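AGR_C_4470p (Agrobacterium tumefaciens str. C58, PDB 2HQV) is of uncharacterised function but belongs to the ChuX/HutX family of haem-utilisation proteins, and so probably takes part in the intracellular handling of haem. Local coordinates at residues D70-I75 / V147-A152; N113-G116 / G122-K125. One frame throughout, in Å; residues are numbered along the deposited sequence.

Contact 1: residues D70-I75 / V147-A152; sequences DRFDAI and VWFMNA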
loop_
_atom_site.group_PDB
_atom_site.type_symbol
_atom_site.label_atom_id
_atom_site.label_comp_id
_atom_site.label_asym_id
_atom_site.label_seq_id
_atom_site.Cartn_x
_atom_site.Cartn_y
_atom_site.Cartn_z
ATOM N N ASP A 70 16.023 -2.801 -15.349
ATOM C CA ASP A 70 15.685 -2.582 -16.750
ATOM C C ASP A 70 14.826 -3.700 -17.348
ATOM O O ASP A 70 14.324 -3.570 -18.458
ATOM C CB ASP A 70 16.956 -2.392 -17.588
ATOM C CG ASP A 70 17.854 -3.610 -17.576
ATOM O OD1 ASP A 70 17.401 -4.687 -18.010
ATOM O OD2 ASP A 70 19.016 -3.484 -17.136
ATOM N N ARG A 71 14.656 -4.794 -16.613
ATOM C CA ARG A 71 13.831 -5.905 -17.078
ATOM C C ARG A 71 12.360 -5.724 -16.653
ATOM O O ARG A 71 11.522 -6.597 -16.898
ATOM C CB ARG A 71 14.369 -7.234 -16.526
ATOM C CG ARG A 71 15.695 -7.705 -17.143
ATOM C CD ARG A 71 15.589 -7.846 -18.664
ATOM N NE ARG A 71 15.799 -6.572 -19.346
ATOM C CZ ARG A 71 15.343 -6.279 -20.564
ATOM N NH1 ARG A 71 14.635 -7.165 -21.252
ATOM N NH2 ARG A 71 15.611 -5.094 -21.101
ATOM N N PHE A 72 12.053 -4.584 -16.036
ATOM C CA PHE A 72 10.699 -4.287 -15.554
ATOM C C PHE A 72 9.599 -4.628 -16.566
ATOM O O PHE A 72 8.731 -5.455 -16.288
ATOM C CB PHE A 72 10.611 -2.812 -15.144
ATOM C CG PHE A 72 9.309 -2.425 -14.472
ATOM C CD1 PHE A 72 8.158 -2.198 -15.221
ATOM C CD2 PHE A 72 9.250 -2.261 -13.091
ATOM C CE1 PHE A 72 6.967 -1.805 -14.603
ATOM C CE2 PHE A 72 8.069 -1.871 -12.462
ATOM C CZ PHE A 72 6.925 -1.642 -13.218
ATOM N N ASP A 73 9.641 -3.992 -17.734
ATOM C CA ASP A 73 8.647 -4.227 -18.783
ATOM C C ASP A 73 8.577 -5.676 -19.269
ATOM O O ASP A 73 7.488 -6.215 -19.467
ATOM C CB ASP A 73 8.932 -3.307 -19.975
ATOM C CG ASP A 73 8.397 -1.907 -19.770
ATOM O OD1 ASP A 73 8.570 -1.349 -18.669
ATOM O OD2 ASP A 73 7.803 -1.361 -20.720
ATOM N N ALA A 74 9.729 -6.304 -19.477
ATOM C CA ALA A 74 9.752 -7.686 -19.952
ATOM C C ALA A 74 9.115 -8.624 -18.933
ATOM O O ALA A 74 8.346 -9.526 -19.286
ATOM C CB ALA A 74 11.188 -8.126 -20.230
ATOM N N ILE A 75 9.437 -8.408 -17.663
ATOM C CA ILE A 75 8.902 -9.245 -16.602
ATOM C C ILE A 75 7.402 -9.034 -16.427
ATOM O O ILE A 75 6.650 -10.000 -16.269
ATOM C CB ILE A 75 9.671 -8.999 -15.283
ATOM C CG1 ILE A 75 11.107 -9.526 -15.446
ATOM C CG2 ILE A 75 8.967 -9.685 -14.109
ATOM C CD1 ILE A 75 12.053 -9.205 -14.287
ATOM N N VAL A 147 7.283 -12.611 -6.885
ATOM C CA VAL A 147 8.184 -11.706 -7.580
ATOM C C VAL A 147 8.114 -10.353 -6.869
ATOM O O VAL A 147 7.067 -9.698 -6.842
ATOM C CB VAL A 147 7.781 -11.544 -9.059
ATOM C CG1 VAL A 147 8.816 -10.690 -9.791
ATOM C CG2 VAL A 147 7.660 -12.919 -9.715
ATOM N N TRP A 148 9.242 -9.955 -6.289
ATOM C CA TRP A 148 9.347 -8.710 -5.547
ATOM C C TRP A 148 9.962 -7.570 -6.357
ATOM O O TRP A 148 11.108 -7.661 -6.790
ATOM C CB TRP A 148 10.220 -8.921 -4.303
ATOM C CG TRP A 148 9.662 -9.860 -3.268
ATOM C CD1 TRP A 148 8.927 -10.994 -3.486
ATOM C CD2 TRP A 148 9.844 -9.768 -1.850
ATOM N NE1 TRP A 148 8.638 -11.607 -2.291
ATOM C CE2 TRP A 148 9.186 -10.875 -1.271
ATOM C CE3 TRP A 148 10.492 -8.849 -1.009
ATOM C CZ2 TRP A 148 9.170 -11.100 0.110
ATOM C CZ3 TRP A 148 10.473 -9.072 0.369
ATOM C CH2 TRP A 148 9.812 -10.185 0.912
ATOM N N PHE A 149 9.209 -6.500 -6.562
ATOM C CA PHE A 149 9.751 -5.346 -7.261
ATOM C C PHE A 149 10.304 -4.467 -6.137
ATOM O O PHE A 149 9.550 -3.917 -5.338
ATOM C CB PHE A 149 8.656 -4.638 -8.062
ATOM C CG PHE A 149 8.283 -5.366 -9.324
ATOM C CD1 PHE A 149 7.717 -6.636 -9.262
ATOM C CD2 PHE A 149 8.559 -4.814 -10.573
ATOM C CE1 PHE A 149 7.432 -7.355 -10.424
ATOM C CE2 PHE A 149 8.280 -5.523 -11.746
ATOM C CZ PHE A 149 7.715 -6.799 -11.669
HETATM N N MSE A 150 11.631 -4.380 -6.062
HETATM C CA MSE A 150 12.313 -3.619 -5.011
HETATM C C MSE A 150 12.571 -2.155 -5.354
HETATM O O MSE A 150 12.781 -1.809 -6.516
HETATM C CB MSE A 150 13.670 -4.255 -4.691
HETATM C CG MSE A 150 13.681 -5.771 -4.584
HETATM SE SE MSE A 150 12.569 -6.416 -3.157
HETATM C CE MSE A 150 13.408 -5.517 -1.638
ATOM N N ASN A 151 12.568 -1.302 -4.332
ATOM C CA ASN A 151 12.857 0.113 -4.532
ATOM C C ASN A 151 14.325 0.350 -4.155
ATOM O O ASN A 151 15.026 -0.581 -3.754
ATOM C CB ASN A 151 11.940 1.002 -3.679
ATOM C CG ASN A 151 12.004 0.671 -2.197
ATOM O OD1 ASN A 151 13.074 0.404 -1.651
ATOM N ND2 ASN A 151 10.853 0.705 -1.535
ATOM N N ALA A 152 14.787 1.589 -4.280
ATOM C CA ALA A 152 16.173 1.918 -3.966
ATOM C C ALA A 152 16.502 1.750 -2.485
ATOM O O ALA A 152 17.666 1.595 -2.120
ATOM C CB ALA A 152 16.490 3.348 -4.418
#

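Contact 2: residues N113-G116 / G122-K125; sequences NIHG and GHIK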
loop_
_atom_site.group_PDB
_atom_site.type_symbol
_atom_site.label_atom_id
_atom_site.label_comp_id
_atom_site.label_asym_id
_atom_site.label_seq_id
_atom_site.Cartn_x
_atom_site.Cartn_y
_atom_site.Cartn_z
ATOM N N ASN A 113 1.200 3.274 -15.474
ATOM C CA ASN A 113 -0.225 3.321 -15.213
ATOM C C ASN A 113 -0.920 2.074 -15.750
ATOM O O ASN A 113 -1.023 1.865 -16.961
ATOM C CB ASN A 113 -0.782 4.600 -15.835
ATOM C CG ASN A 113 0.041 5.824 -15.446
ATOM O OD1 ASN A 113 0.396 6.647 -16.290
ATOM N ND2 ASN A 113 0.350 5.942 -14.159
ATOM N N ILE A 114 -1.393 1.247 -14.825
ATOM C CA ILE A 114 -2.045 -0.008 -15.174
ATOM C C ILE A 114 -3.558 0.007 -15.016
ATOM O O ILE A 114 -4.083 0.262 -13.930
ATOM C CB ILE A 114 -1.482 -1.167 -14.331
ATOM C CG1 ILE A 114 -1.525 -0.797 -12.842
ATOM C CG2 ILE A 114 -0.064 -1.494 -14.783
ATOM C CD1 ILE A 114 -1.119 -1.935 -11.912
ATOM N N HIS A 115 -4.250 -0.278 -16.112
ATOM C CA HIS A 115 -5.705 -0.317 -16.130
ATOM C C HIS A 115 -6.161 -1.280 -17.222
ATOM O O HIS A 115 -5.691 -1.219 -18.360
ATOM C CB HIS A 115 -6.279 1.078 -16.399
ATOM C CG HIS A 115 -5.969 2.082 -15.331
ATOM N ND1 HIS A 115 -6.418 1.953 -14.034
ATOM C CD2 HIS A 115 -5.262 3.237 -15.371
ATOM C CE1 HIS A 115 -6.002 2.986 -13.320
ATOM N NE2 HIS A 115 -5.299 3.779 -14.109
ATOM N N GLY A 116 -7.071 -2.178 -16.867
ATOM C CA GLY A 116 -7.575 -3.137 -17.831
ATOM C C GLY A 116 -8.743 -3.898 -17.245
ATOM O O GLY A 116 -9.344 -3.453 -16.267
ATOM N N GLY A 122 -4.306 0.946 -11.068
ATOM C CA GLY A 122 -3.650 2.033 -10.374
ATOM C C GLY A 122 -2.397 2.539 -11.045
ATOM O O GLY A 122 -2.323 2.622 -12.276
ATOM N N HIS A 123 -1.392 2.848 -10.228
ATOM C CA HIS A 123 -0.150 3.416 -10.736
ATOM C C HIS A 123 1.079 2.939 -9.989
ATOM O O HIS A 123 1.140 3.029 -8.761
ATOM C CB HIS A 123 -0.229 4.934 -10.623
ATOM C CG HIS A 123 -1.530 5.498 -11.092
ATOM N ND1 HIS A 123 -1.777 5.800 -12.413
ATOM C CD2 HIS A 123 -2.681 5.752 -10.424
ATOM C CE1 HIS A 123 -3.026 6.214 -12.541
ATOM N NE2 HIS A 123 -3.595 6.192 -11.347
ATOM N N ILE A 124 2.065 2.464 -10.748
ATOM C CA ILE A 124 3.313 1.977 -10.184
ATOM C C ILE A 124 4.445 2.958 -10.514
ATOM O O ILE A 124 4.620 3.340 -11.679
ATOM C CB ILE A 124 3.636 0.583 -10.753
ATOM C CG1 ILE A 124 2.511 -0.391 -10.374
ATOM C CG2 ILE A 124 4.987 0.102 -10.246
ATOM C CD1 ILE A 124 2.714 -1.813 -10.867
ATOM N N LYS A 125 5.208 3.373 -9.503
ATOM C CA LYS A 125 6.307 4.306 -9.750
ATOM C C LYS A 125 7.513 3.504 -10.231
ATOM O O LYS A 125 8.472 3.261 -9.489
ATOM C CB LYS A 125 6.658 5.106 -8.489
ATOM C CG LYS A 125 7.488 6.361 -8.800
ATOM C CD LYS A 125 7.751 7.219 -7.570
ATOM C CE LYS A 125 8.610 8.435 -7.924
ATOM N NZ LYS A 125 8.844 9.298 -6.728
#

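Contact 1: residues D70-I75 / V147-A152
Phe149 sets the CD2–CE2 edge of its ring against the face of Phe72, an offset edge-to-face pair whose centroids lie 5.2 Å apart with the planes at 81°. The closest atoms are Phe149 CD2 and Phe72 CE2, 3.5 Å apart, and Phe72 CD2 lies close to the plane of the Phe149 ring. Two phenylalanines suit this spot because a C–H edge, slightly positive, can settle against the electron-rich face of a neighbour while both rings stay buried. Phe72 stands at the start of helix 72-79, and its CG, turned anti to the backbone N (chi1 -173°), carries the ring across to the strand. The tip of the Phe149 ring meets the helix one turn further on, where CZ lies 4.0 Å from Ile75 CG2; this methyl branch also faces Val147 CG1, more loosely, at 4.4 Å. The branched side chains of Ile75 and Val147 pack beside the flat ring, and the alternation of the strand puts Val147 and Phe149 on its helix-facing side. Helix 72-79 thus packs on strand 142-151 of the six-stranded antiparallel sheet, with Ile132 of the adjoining strand touching Ile75, Val147 and Phe149. Phe158 stacks on Phe149, and Phe112 makes a further edge-to-face pair with Phe72, extending the aromatic cluster. No hydrogen bond links the two segments, so helix and strand are held here by apolar and aromatic packing alone.

Contact 2: residues N113-G116 / G122-K125
The beta hairpin formed by strands 111-114 and 123-124 is joined here by two backbone hydrogen bonds between Ile114 and Gly122. Ile114 N donates to Gly122 O and Gly122 N to Ile114 O, each at 3.0 Å. Ile114 and Gly122 are therefore an antiparallel hydrogen-bonded pair, and Asn113 with His123 is the next, non-hydrogen-bonded one. Glycine fits position 122, where the chain turns a corner, because a CB at its backbone angles would press on the preceding carbonyl oxygen. Strand 111-114 is the middle and 123-124 an outer strand of a three-stranded antiparallel sheet, which 123-124 carries on into the second subunit, where His123 and Ile124 pair with a strand of that chain. On one face Asn113 and His123 lie side by side, with Asn113 ND2 2.8 Å from His123 ND1, at the ring's edge and near its plane; the amide and ring planes are 75° apart. His115 turns the edge of its imidazole toward the face of His123 in an offset edge-to-face pair, planes at 79°, and its NE2 comes within 3.7 Å of His123 CE1. Both rings also pack on Glu97 of the second subunit. The other face is apolar: with chi1 at 51°, CG1 of Ile114 sits between its backbone N and carbonyl carbon, and CD1 at the end of that branch meets Ile124 CD1 at 4.0 Å. Trp76 of helix 72-79 touches both isoleucines.

Contact 2 is nested along the chain inside the long loop closed by contact 1, and their centres lie about 14 Å apart. They share helix 72-79: contact 1 packs its first turn on the six-stranded sheet, while the isoleucines of contact 2 rest on the same helix through Trp76. The two meet directly where Phe72 CZ approaches Ile124 CG2 at 4.0 Å, so Phe72 belongs to both hydrophobic clusters. The helix thereby joins the large sheet to the small three-stranded one. Contact 1 is buried near the centre of the chain, contact 2 lies toward the subunit interface, and apolar packing runs continuously from one to the other.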